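Local coordinates for protein Kinase A (Toxoplasma gondii, PDB 5J3U) that binds cyclic AMP through two cyclic nucleotide-binding domains and, as in its family, probably inhibits the kinase catalytic subunit until the nucleotide arrives, at residues Q38-E43 / L111-R116; A188-S193 / A225-H230; L215-E220 / K241-L246. All coordinates share one frame; numbering follows the deposited sequence.

Contact 1 of 3, residues Q38-E43 / L111-R116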
loop_
_atom_site.group_PDB
_atom_site.type_symbol
_atom_site.label_atom_id
_atom_site.label_comp_id
_atom_site.label_asym_id
_atom_site.label_seq_id
_atom_site.Cartn_x
_atom_site.Cartn_y
_atom_site.Cartn_z
ATOM N N GLN A 38 8.262 -13.430 14.846
ATOM C CA GLN A 38 8.137 -13.646 16.297
ATOM C C GLN A 38 7.430 -12.493 16.935
ATOM O O GLN A 38 7.717 -11.334 16.611
ATOM C CB GLN A 38 9.490 -13.829 16.911
ATOM C CG GLN A 38 10.208 -15.013 16.296
ATOM C CD GLN A 38 11.524 -15.335 16.981
ATOM O OE1 GLN A 38 11.854 -14.795 18.039
ATOM N NE2 GLN A 38 12.278 -16.236 16.380
ATOM N N GLU A 39 6.485 -12.796 17.820
ATOM C CA GLU A 39 5.745 -11.758 18.511
ATOM C C GLU A 39 6.666 -10.984 19.454
ATOM O O GLU A 39 7.594 -11.542 20.029
ATOM C CB GLU A 39 4.535 -12.314 19.292
ATOM C CG GLU A 39 3.615 -11.201 19.794
ATOM C CD GLU A 39 2.352 -11.673 20.481
ATOM O OE1 GLU A 39 2.360 -12.773 21.048
ATOM O OE2 GLU A 39 1.359 -10.919 20.465
ATOM N N LYS A 40 6.427 -9.677 19.562
ATOM C CA LYS A 40 7.153 -8.859 20.517
ATOM C C LYS A 40 6.211 -7.803 21.089
ATOM O O LYS A 40 5.637 -6.986 20.354
ATOM C CB LYS A 40 8.382 -8.250 19.851
ATOM C CG LYS A 40 9.312 -7.571 20.819
ATOM C CD LYS A 40 10.451 -6.897 20.077
ATOM C CE LYS A 40 11.548 -6.484 21.045
ATOM N NZ LYS A 40 12.471 -7.620 21.288
ATOM N N LYS A 41 6.022 -7.858 22.401
ATOM C CA LYS A 41 5.194 -6.903 23.112
ATOM C C LYS A 41 6.146 -6.001 23.871
ATOM O O LYS A 41 7.154 -6.470 24.399
ATOM C CB LYS A 41 4.221 -7.616 24.062
ATOM C CG LYS A 41 3.218 -8.482 23.315
ATOM C CD LYS A 41 2.036 -8.903 24.171
ATOM C CE LYS A 41 1.145 -9.853 23.396
ATOM N NZ LYS A 41 -0.001 -10.321 24.230
ATOM N N ILE A 42 5.843 -4.708 23.858
ATOM C CA ILE A 42 6.612 -3.697 24.581
ATOM C C ILE A 42 5.698 -2.741 25.265
ATOM O O ILE A 42 4.556 -2.540 24.851
ATOM C CB ILE A 42 7.555 -2.904 23.666
ATOM C CG1 ILE A 42 6.794 -2.317 22.479
ATOM C CG2 ILE A 42 8.707 -3.780 23.200
ATOM C CD1 ILE A 42 7.716 -1.506 21.583
ATOM N N GLU A 43 6.170 -2.154 26.354
ATOM C CA GLU A 43 5.351 -1.190 27.083
ATOM C C GLU A 43 5.542 0.201 26.445
ATOM O O GLU A 43 6.451 0.397 25.608
ATOM C CB GLU A 43 5.738 -1.172 28.578
ATOM C CG GLU A 43 5.522 -2.494 29.324
ATOM C CD GLU A 43 4.087 -3.059 29.248
ATOM O OE1 GLU A 43 3.090 -2.285 29.310
ATOM O OE2 GLU A 43 3.970 -4.311 29.130
ATOM N N LEU A 111 3.894 -6.093 18.450
ATOM C CA LEU A 111 4.666 -6.108 17.204
ATOM C C LEU A 111 4.970 -7.548 16.784
ATOM O O LEU A 111 4.916 -8.480 17.591
ATOM C CB LEU A 111 6.032 -5.460 17.457
ATOM C CG LEU A 111 5.990 -4.060 18.137
ATOM C CD1 LEU A 111 7.423 -3.598 18.252
ATOM C CD2 LEU A 111 5.141 -3.050 17.386
ATOM N N TRP A 112 5.347 -7.691 15.521
ATOM C CA TRP A 112 5.856 -8.922 14.988
ATOM C C TRP A 112 7.171 -8.589 14.358
ATOM O O TRP A 112 7.282 -7.637 13.607
ATOM C CB TRP A 112 4.919 -9.498 13.958
ATOM C CG TRP A 112 3.618 -9.857 14.540
ATOM C CD1 TRP A 112 2.499 -9.096 14.615
ATOM C CD2 TRP A 112 3.323 -11.081 15.201
ATOM N NE1 TRP A 112 1.504 -9.774 15.278
ATOM C CE2 TRP A 112 1.982 -11.011 15.625
ATOM C CE3 TRP A 112 4.059 -12.247 15.446
ATOM C CZ2 TRP A 112 1.349 -12.071 16.270
ATOM C CZ3 TRP A 112 3.430 -13.281 16.073
ATOM C CH2 TRP A 112 2.095 -13.168 16.509
ATOM N N GLU A 113 8.152 -9.375 14.674
ATOM C CA GLU A 113 9.538 -9.156 14.294
ATOM C C GLU A 113 9.982 -10.153 13.207
ATOM O O GLU A 113 9.739 -11.348 13.355
ATOM C CB GLU A 113 10.392 -9.324 15.555
ATOM C CG GLU A 113 11.894 -9.245 15.310
ATOM C CD GLU A 113 12.730 -9.400 16.577
ATOM O OE1 GLU A 113 12.284 -8.979 17.644
ATOM O OE2 GLU A 113 13.840 -9.957 16.481
ATOM N N LEU A 114 10.658 -9.675 12.152
ATOM C CA LEU A 114 11.198 -10.491 11.098
ATOM C C LEU A 114 12.693 -10.302 11.002
ATOM O O LEU A 114 13.199 -9.151 10.839
ATOM C CB LEU A 114 10.594 -10.091 9.733
ATOM C CG LEU A 114 11.049 -10.915 8.509
ATOM C CD1 LEU A 114 10.644 -12.384 8.593
ATOM C CD2 LEU A 114 10.466 -10.347 7.235
ATOM N N GLY A 115 13.431 -11.408 11.024
ATOM C CA GLY A 115 14.889 -11.349 10.908
ATOM C C GLY A 115 15.414 -11.042 9.520
ATOM O O GLY A 115 14.757 -11.280 8.506
ATOM N N ARG A 116 16.589 -10.437 9.499
ATOM C CA ARG A 116 17.260 -10.048 8.271
ATOM C C ARG A 116 17.465 -11.222 7.301
ATOM O O ARG A 116 17.317 -11.051 6.081
ATOM C CB ARG A 116 18.614 -9.401 8.598
ATOM C CG ARG A 116 19.471 -9.118 7.387
ATOM C CD ARG A 116 20.826 -8.571 7.774
ATOM N NE ARG A 116 20.771 -7.176 8.193
ATOM C CZ ARG A 116 20.785 -6.110 7.381
ATOM N NH1 ARG A 116 20.786 -6.249 6.055
ATOM N NH2 ARG A 116 20.783 -4.870 7.907
#

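Contact 2 of 3, residues A188-S193 / A225-H230. With CMP (adenosine-3',5'-cyclic-monophosphate), chain B.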
loop_
_atom_site.group_PDB
_atom_site.type_symbol
_atom_site.label_atom_id
_atom_site.label_comp_id
_atom_site.label_asym_id
_atom_site.label_seq_id
_atom_site.Cartn_x
_atom_site.Cartn_y
_atom_site.Cartn_z
ATOM N N ALA A 188 -11.635 -4.429 -17.889
ATOM C CA ALA A 188 -12.819 -4.166 -17.014
ATOM C C ALA A 188 -13.797 -3.373 -17.767
ATOM O O ALA A 188 -13.482 -2.789 -18.819
ATOM C CB ALA A 188 -12.418 -3.431 -15.731
ATOM N N VAL A 189 -15.037 -3.352 -17.254
ATOM C CA VAL A 189 -16.087 -2.536 -17.778
ATOM C C VAL A 189 -16.737 -1.700 -16.652
ATOM O O VAL A 189 -16.871 -2.177 -15.540
ATOM C CB VAL A 189 -17.184 -3.363 -18.501
ATOM C CG1 VAL A 189 -16.519 -4.062 -19.712
ATOM C CG2 VAL A 189 -17.800 -4.392 -17.567
ATOM N N ALA A 190 -17.056 -0.471 -16.976
ATOM C CA ALA A 190 -17.845 0.399 -16.097
ATOM C C ALA A 190 -19.292 0.301 -16.546
ATOM O O ALA A 190 -19.591 0.490 -17.752
ATOM C CB ALA A 190 -17.379 1.818 -16.218
ATOM N N THR A 191 -20.175 0.101 -15.578
ATOM C CA THR A 191 -21.633 0.147 -15.848
ATOM C C THR A 191 -22.211 1.123 -14.859
ATOM O O THR A 191 -21.750 1.202 -13.697
ATOM C CB THR A 191 -22.277 -1.244 -15.733
ATOM O OG1 THR A 191 -22.348 -1.697 -14.374
ATOM C CG2 THR A 191 -21.504 -2.273 -16.494
ATOM N N LYS A 192 -23.255 1.832 -15.277
ATOM C CA LYS A 192 -23.822 2.882 -14.504
ATOM C C LYS A 192 -25.333 2.890 -14.628
ATOM O O LYS A 192 -25.832 2.920 -15.760
ATOM C CB LYS A 192 -23.281 4.212 -15.005
ATOM C CG LYS A 192 -23.778 5.457 -14.277
ATOM C CD LYS A 192 -22.957 6.692 -14.675
ATOM C CE LYS A 192 -23.330 7.900 -13.837
ATOM N NZ LYS A 192 -23.091 9.148 -14.590
ATOM N N SER A 193 -25.992 2.927 -13.470
ATOM C CA SER A 193 -27.455 3.224 -13.375
ATOM C C SER A 193 -27.614 4.728 -13.402
ATOM O O SER A 193 -27.045 5.453 -12.550
ATOM C CB SER A 193 -28.074 2.637 -12.112
ATOM O OG SER A 193 -29.302 3.297 -11.798
ATOM N N ALA A 225 -20.302 4.688 -10.480
ATOM C CA ALA A 225 -20.506 3.564 -11.407
ATOM C C ALA A 225 -19.939 2.299 -10.785
ATOM O O ALA A 225 -19.180 2.368 -9.801
ATOM C CB ALA A 225 -19.834 3.875 -12.742
ATOM N N ASN A 226 -20.357 1.150 -11.316
ATOM C CA ASN A 226 -19.733 -0.116 -11.079
ATOM C C ASN A 226 -18.531 -0.222 -11.996
ATOM O O ASN A 226 -18.607 0.269 -13.128
ATOM C CB ASN A 226 -20.653 -1.278 -11.394
ATOM C CG ASN A 226 -21.954 -1.161 -10.654
ATOM O OD1 ASN A 226 -21.946 -1.207 -9.409
ATOM N ND2 ASN A 226 -23.072 -0.958 -11.385
ATOM N N VAL A 227 -17.473 -0.848 -11.516
ATOM C CA VAL A 227 -16.351 -1.312 -12.417
ATOM C C VAL A 227 -16.161 -2.785 -12.165
ATOM O O VAL A 227 -15.897 -3.220 -11.016
ATOM C CB VAL A 227 -15.055 -0.480 -12.303
ATOM C CG1 VAL A 227 -14.017 -1.013 -13.319
ATOM C CG2 VAL A 227 -15.337 1.012 -12.488
ATOM N N ILE A 228 -16.322 -3.587 -13.235
ATOM C CA ILE A 228 -16.369 -5.004 -13.127
ATOM C C ILE A 228 -15.235 -5.659 -13.972
ATOM O O ILE A 228 -15.065 -5.286 -15.110
ATOM C CB ILE A 228 -17.728 -5.526 -13.697
ATOM C CG1 ILE A 228 -18.936 -4.883 -12.953
ATOM C CG2 ILE A 228 -17.773 -7.033 -13.571
ATOM C CD1 ILE A 228 -20.232 -4.977 -13.734
ATOM N N ALA A 229 -14.528 -6.614 -13.410
ATOM C CA ALA A 229 -13.433 -7.278 -14.173
ATOM C C ALA A 229 -14.060 -8.053 -15.361
ATOM O O ALA A 229 -15.114 -8.687 -15.217
ATOM C CB ALA A 229 -12.677 -8.216 -13.296
ATOM N N HIS A 230 -13.409 -7.957 -16.506
ATOM C CA HIS A 230 -13.887 -8.531 -17.778
ATOM C C HIS A 230 -12.779 -9.492 -18.248
ATOM O O HIS A 230 -11.758 -9.042 -18.698
ATOM C CB HIS A 230 -14.093 -7.403 -18.776
ATOM C CG HIS A 230 -14.552 -7.862 -20.118
ATOM N ND1 HIS A 230 -15.767 -8.488 -20.304
ATOM C CD2 HIS A 230 -13.985 -7.764 -21.344
ATOM C CE1 HIS A 230 -15.908 -8.783 -21.593
ATOM N NE2 HIS A 230 -14.841 -8.358 -22.243
HETATM P P CMP B . -15.726 6.612 -9.111
HETATM O O1P CMP B . -14.768 6.800 -8.006
HETATM O O2P CMP B . -17.059 7.368 -9.045
HETATM O "O5'" CMP B . -16.025 5.044 -9.224
HETATM C "C5'" CMP B . -16.723 4.594 -10.401
HETATM C "C4'" CMP B . -15.791 4.967 -11.557
HETATM O "O4'" CMP B . -16.280 4.656 -12.871
HETATM C "C3'" CMP B . -15.654 6.475 -11.652
HETATM O "O3'" CMP B . -14.948 6.946 -10.496
HETATM C "C2'" CMP B . -14.977 6.671 -12.983
HETATM O "O2'" CMP B . -13.547 6.404 -12.902
HETATM C "C1'" CMP B . -15.570 5.494 -13.752
HETATM N N9 CMP B . -16.485 5.908 -14.772
HETATM C C8 CMP B . -16.455 5.402 -16.024
HETATM N N7 CMP B . -17.485 5.943 -16.781
HETATM C C5 CMP B . -18.195 6.762 -15.977
HETATM C C6 CMP B . -19.383 7.657 -16.117
HETATM N N6 CMP B . -20.065 7.764 -17.299
HETATM N N1 CMP B . -19.735 8.338 -15.016
HETATM C C2 CMP B . -19.133 8.260 -13.797
HETATM N N3 CMP B . -18.028 7.464 -13.619
HETATM C C4 CMP B . -17.526 6.745 -14.649
#

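Contact 3 of 3, residues L215-E220 / K241-L246. With CMP (adenosine-3',5'-cyclic-monophosphate), chain B.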
loop_
_atom_site.group_PDB
_atom_site.type_symbol
_atom_site.label_atom_id
_atom_site.label_comp_id
_atom_site.label_asym_id
_atom_site.label_seq_id
_atom_site.Cartn_x
_atom_site.Cartn_y
_atom_site.Cartn_z
ATOM N N LEU A 215 -13.239 9.659 -9.194
ATOM C CA LEU A 215 -14.309 10.617 -8.906
ATOM C C LEU A 215 -14.698 10.660 -7.437
ATOM O O LEU A 215 -14.929 11.761 -6.910
ATOM C CB LEU A 215 -15.549 10.426 -9.788
ATOM C CG LEU A 215 -15.349 10.572 -11.280
ATOM C CD1 LEU A 215 -16.644 10.282 -12.016
ATOM C CD2 LEU A 215 -14.779 11.933 -11.658
ATOM N N ALA A 216 -14.755 9.500 -6.762
ATOM C CA ALA A 216 -15.111 9.491 -5.333
ATOM C C ALA A 216 -14.061 10.242 -4.515
ATOM O O ALA A 216 -14.385 10.880 -3.526
ATOM C CB ALA A 216 -15.297 8.087 -4.797
ATOM N N LEU A 217 -12.791 10.170 -4.935
ATOM C CA LEU A 217 -11.687 10.850 -4.218
ATOM C C LEU A 217 -11.708 12.352 -4.444
ATOM O O LEU A 217 -11.642 13.114 -3.469
ATOM C CB LEU A 217 -10.309 10.278 -4.676
ATOM C CG LEU A 217 -10.101 8.777 -4.512
ATOM C CD1 LEU A 217 -8.681 8.336 -4.885
ATOM C CD2 LEU A 217 -10.398 8.329 -3.107
ATOM N N ILE A 218 -11.877 12.784 -5.696
ATOM C CA ILE A 218 -11.862 14.173 -6.055
ATOM C C ILE A 218 -13.118 14.893 -5.571
ATOM O O ILE A 218 -13.020 16.023 -5.106
ATOM C CB ILE A 218 -11.709 14.390 -7.557
ATOM C CG1 ILE A 218 -10.318 13.894 -7.998
ATOM C CG2 ILE A 218 -11.872 15.857 -7.931
ATOM C CD1 ILE A 218 -10.178 13.678 -9.481
ATOM N N ASN A 219 -14.265 14.237 -5.698
ATOM C CA ASN A 219 -15.563 14.882 -5.416
ATOM C C ASN A 219 -16.107 14.586 -4.050
ATOM O O ASN A 219 -17.142 15.156 -3.656
ATOM C CB ASN A 219 -16.584 14.465 -6.457
ATOM C CG ASN A 219 -16.248 14.937 -7.839
ATOM O OD1 ASN A 219 -15.664 15.998 -8.031
ATOM N ND2 ASN A 219 -16.710 14.201 -8.816
ATOM N N GLU A 220 -15.483 13.654 -3.325
ATOM C CA GLU A 220 -15.905 13.285 -1.992
ATOM C C GLU A 220 -17.340 12.764 -2.015
ATOM O O GLU A 220 -18.190 13.235 -1.242
ATOM C CB GLU A 220 -15.808 14.463 -1.010
ATOM C CG GLU A 220 -14.524 15.276 -1.089
ATOM C CD GLU A 220 -13.284 14.460 -0.895
ATOM O OE1 GLU A 220 -13.397 13.257 -0.541
ATOM O OE2 GLU A 220 -12.188 15.036 -1.093
ATOM N N LYS A 241 -5.545 8.752 0.907
ATOM C CA LYS A 241 -4.584 9.634 1.533
ATOM C C LYS A 241 -3.347 9.821 0.644
ATOM O O LYS A 241 -2.880 10.925 0.501
ATOM C CB LYS A 241 -4.163 9.134 2.907
ATOM C CG LYS A 241 -3.380 10.184 3.664
ATOM C CD LYS A 241 -3.227 9.805 5.125
ATOM C CE LYS A 241 -4.520 9.958 5.908
ATOM N NZ LYS A 241 -4.231 9.978 7.375
ATOM N N SER A 242 -2.845 8.734 0.055
ATOM C CA SER A 242 -1.713 8.816 -0.880
ATOM C C SER A 242 -2.064 9.551 -2.143
ATOM O O SER A 242 -1.250 10.276 -2.692
ATOM C CB SER A 242 -1.194 7.440 -1.274
ATOM O OG SER A 242 -0.957 6.713 -0.117
ATOM N N PHE A 243 -3.280 9.333 -2.651
ATOM C CA PHE A 243 -3.733 10.062 -3.813
ATOM C C PHE A 243 -3.699 11.583 -3.597
ATOM O O PHE A 243 -3.161 12.364 -4.411
ATOM C CB PHE A 243 -5.155 9.605 -4.171
ATOM C CG PHE A 243 -5.763 10.290 -5.355
ATOM C CD1 PHE A 243 -6.523 11.466 -5.196
ATOM C CD2 PHE A 243 -5.757 9.692 -6.608
ATOM C CE1 PHE A 243 -7.128 12.059 -6.273
ATOM C CE2 PHE A 243 -6.396 10.282 -7.687
ATOM C CZ PHE A 243 -7.079 11.462 -7.523
ATOM N N LYS A 244 -4.297 11.999 -2.491
ATOM C CA LYS A 244 -4.331 13.423 -2.140
ATOM C C LYS A 244 -2.907 13.989 -1.900
ATOM O O LYS A 244 -2.612 15.093 -2.320
ATOM C CB LYS A 244 -5.160 13.610 -0.897
ATOM C CG LYS A 244 -6.642 13.367 -1.044
ATOM C CD LYS A 244 -7.359 14.439 -1.814
ATOM C CE LYS A 244 -8.858 14.058 -1.921
ATOM N NZ LYS A 244 -9.696 15.049 -2.648
ATOM N N ARG A 245 -2.025 13.213 -1.279
ATOM C CA ARG A 245 -0.709 13.749 -0.889
ATOM C C ARG A 245 0.373 13.626 -1.939
ATOM O O ARG A 245 1.394 14.316 -1.820
ATOM C CB ARG A 245 -0.267 13.111 0.388
ATOM C CG ARG A 245 -1.132 13.565 1.529
ATOM C CD ARG A 245 -0.718 12.911 2.799
ATOM N NE ARG A 245 -1.509 13.451 3.896
ATOM C CZ ARG A 245 -1.386 13.077 5.161
ATOM N NH1 ARG A 245 -0.450 12.185 5.540
ATOM N NH2 ARG A 245 -2.176 13.651 6.064
ATOM N N LEU A 246 0.174 12.752 -2.939
ATOM C CA LEU A 246 1.215 12.440 -3.913
ATOM C C LEU A 246 0.889 12.810 -5.366
ATOM O O LEU A 246 1.816 12.945 -6.181
ATOM C CB LEU A 246 1.516 10.941 -3.877
ATOM C CG LEU A 246 2.001 10.317 -2.575
ATOM C CD1 LEU A 246 2.242 8.835 -2.776
ATOM C CD2 LEU A 246 3.278 10.992 -2.103
HETATM P P CMP B . -15.726 6.612 -9.111
HETATM O O1P CMP B . -14.768 6.800 -8.006
HETATM O O2P CMP B . -17.059 7.368 -9.045
HETATM O "O5'" CMP B . -16.025 5.044 -9.224
HETATM C "C5'" CMP B . -16.723 4.594 -10.401
HETATM C "C4'" CMP B . -15.791 4.967 -11.557
HETATM O "O4'" CMP B . -16.280 4.656 -12.871
HETATM C "C3'" CMP B . -15.654 6.475 -11.652
HETATM O "O3'" CMP B . -14.948 6.946 -10.496
HETATM C "C2'" CMP B . -14.977 6.671 -12.983
HETATM O "O2'" CMP B . -13.547 6.404 -12.902
HETATM C "C1'" CMP B . -15.570 5.494 -13.752
HETATM N N9 CMP B . -16.485 5.908 -14.772
HETATM C C8 CMP B . -16.455 5.402 -16.024
HETATM N N7 CMP B . -17.485 5.943 -16.781
HETATM C C5 CMP B . -18.195 6.762 -15.977
HETATM C C6 CMP B . -19.383 7.657 -16.117
HETATM N N6 CMP B . -20.065 7.764 -17.299
HETATM N N1 CMP B . -19.735 8.338 -15.016
HETATM C C2 CMP B . -19.133 8.260 -13.797
HETATM N N3 CMP B . -18.028 7.464 -13.619
HETATM C C4 CMP B . -17.526 6.745 -14.649
#

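Contact 1 of 3, residues Q38-E43 / L111-R116
Four backbone hydrogen bonds join Q38-K40 to L111-E113 and set the register of an antiparallel pair. Q38 faces E113 and K40 faces L111 as hydrogen-bonded pairs, each exchanging two N-H...O bonds; the shortest runs from L111 N to K40 O, 2.7 Å. Between them E39 and W112 form a non-hydrogen-bonded pair, where CA-H...O contacts fill in: W112 CA lies 3.5 Å from Q38 O.

Strand 38-42 is an outermost strand of a four-stranded antiparallel sheet, with 109-115 next to it and 57-61 beyond. This sheet is one of the two that build the cupin-type beta roll of the N-terminal cyclic nucleotide-binding domain.

On one face of the sheet the contact is CH-pi. E39 CB sits over the six-membered ring of W112, 3.9 Å from its centroid and displaced toward the rim, while the indole NE1 turns elsewhere, to Q62. A chi1 of -64° carries the indole toward strand 38-42, bringing CE3 within 3.4 Å of E39 N. Residues Q8 and L12 of helix 6-18 also pack against this indole.

The opposite face carries the charged and aliphatic contacts. E113 is extended; K40 is extended as far as CE and bends at its last torsion, which leaves NZ 3.9 Å from E113 OE1, a long salt bridge. Farther along, the methyl tips I42 CD1 and L111 CD1 meet at 3.9 Å.

Contact 2 of 3, residues A188-S193 / A225-H230
K192 and A225 meet through their CB atoms, 4.1 Å apart, at the end of an antiparallel strand pair that borders bound cyclic AMP. From that CB the lysine leaves its protein neighbour and heads for the nucleotide. Its CG stands anti to the backbone N (chi1 -180°), and the extended chain beyond it passes off one face of the adenine, at the N1 rim. CD comes within 3.6 Å of N1 of the base, CE follows near the same atom, and NZ makes a weak hydrogen bond to N1 at 3.5 Å. Much of the contact is thus aliphatic chain against the base, the polar part adding only this weak bond to it.

Behind the lysine the backbones pair regularly. V189 with I228 and T191 with N226 are hydrogen-bonded pairs, whereas A190 and V227 form a non-hydrogen-bonded pair in which A190 CA approaches N226 O to 3.1 Å.

On the face away from the nucleotide, N226 ND2 donates to T191 OG1 at 3.2 Å, with the hydroxyl oxygen close to the amide plane. The other end of the amide, OD1, accepts from the backbone N of Q173, so both ends of the group are held and its flip is fixed. Beside it V189 CG2 meets I228 CB, the two chains crossing at a slant.

The face of A190 and V227 turns to the ligand: A190 CB lies 3.7 Å from C8 of the adenine, and V227 CG2 3.8 Å from the ribose O4', which A225 CB approaches to 3.6 Å. Small and branched apolar side chains on neighbouring strands, lining one wall of the nucleotide site, belong to the beta roll of the C-terminal cyclic nucleotide-binding domain.

Contact 3 of 3, residues L215-E220 / K241-L246
L217 lays its CD1 methyl over one face of the F243 ring, a CH-pi contact 3.7 Å from the centroid and 20° off the ring normal. It joins two short helices of the C-terminal cyclic nucleotide-binding domain: 215-219, the helix of the phosphate-binding cassette, and 240-246, which follows the last strand of the beta roll. Their segment axes cross at -60° and come no nearer than 10.7 Å, so the gap is bridged by side chains rather than by close backbones.

F243 spans most of it. A chi1 of 179° sends the ring out from its own helix toward L217, whose CD1 is offset toward the rim and sits nearest CG, at 3.5 Å. I218 approaches from another direction: its CG1 lies near the ring plane, at the edge formed by CE1 and CZ. F180 adds an edge-to-face ring contact, and L254 of helix 250-257 packs on both F243 and I218.

K244, one residue on, bends at chi2 and reaches across to the C-terminal end of helix 215-219. E220 comes from the opposite direction, its chain likewise bent, and its OE1 pairs with R240.

The same short helix meets cyclic AMP at its N-terminal end, where A216 N donates to O1P of the phosphate at 3.0 Å. Toward its C-terminal end, K244 NZ bonds to two oxygens at 2.9 Å each: L217 O, approached from above the carbonyl plane, and E220 OE2, met on its syn side but tilted out of the carboxylate plane.

Overall arrangement
From the N terminus, contact 1 comes first: strand 109-115 returns to 38-42 after 67 intervening residues, mostly strand and loop, and closes the N-terminal beta roll before the chain continues into helix 116-138. Contacts 2 and 3 follow within the C-terminal domain, in series with contact 1 and on the opposite side of the chain's centre. They cross: 188-193 opens contact 2, 215-220 opens contact 3, 225-230 closes the former and 241-246 the latter. Their centres lie 20 Å apart, and they do not touch. The strand pair and helix 215-219 meet one cyclic AMP, and contact 3 ties that helix to 240-246.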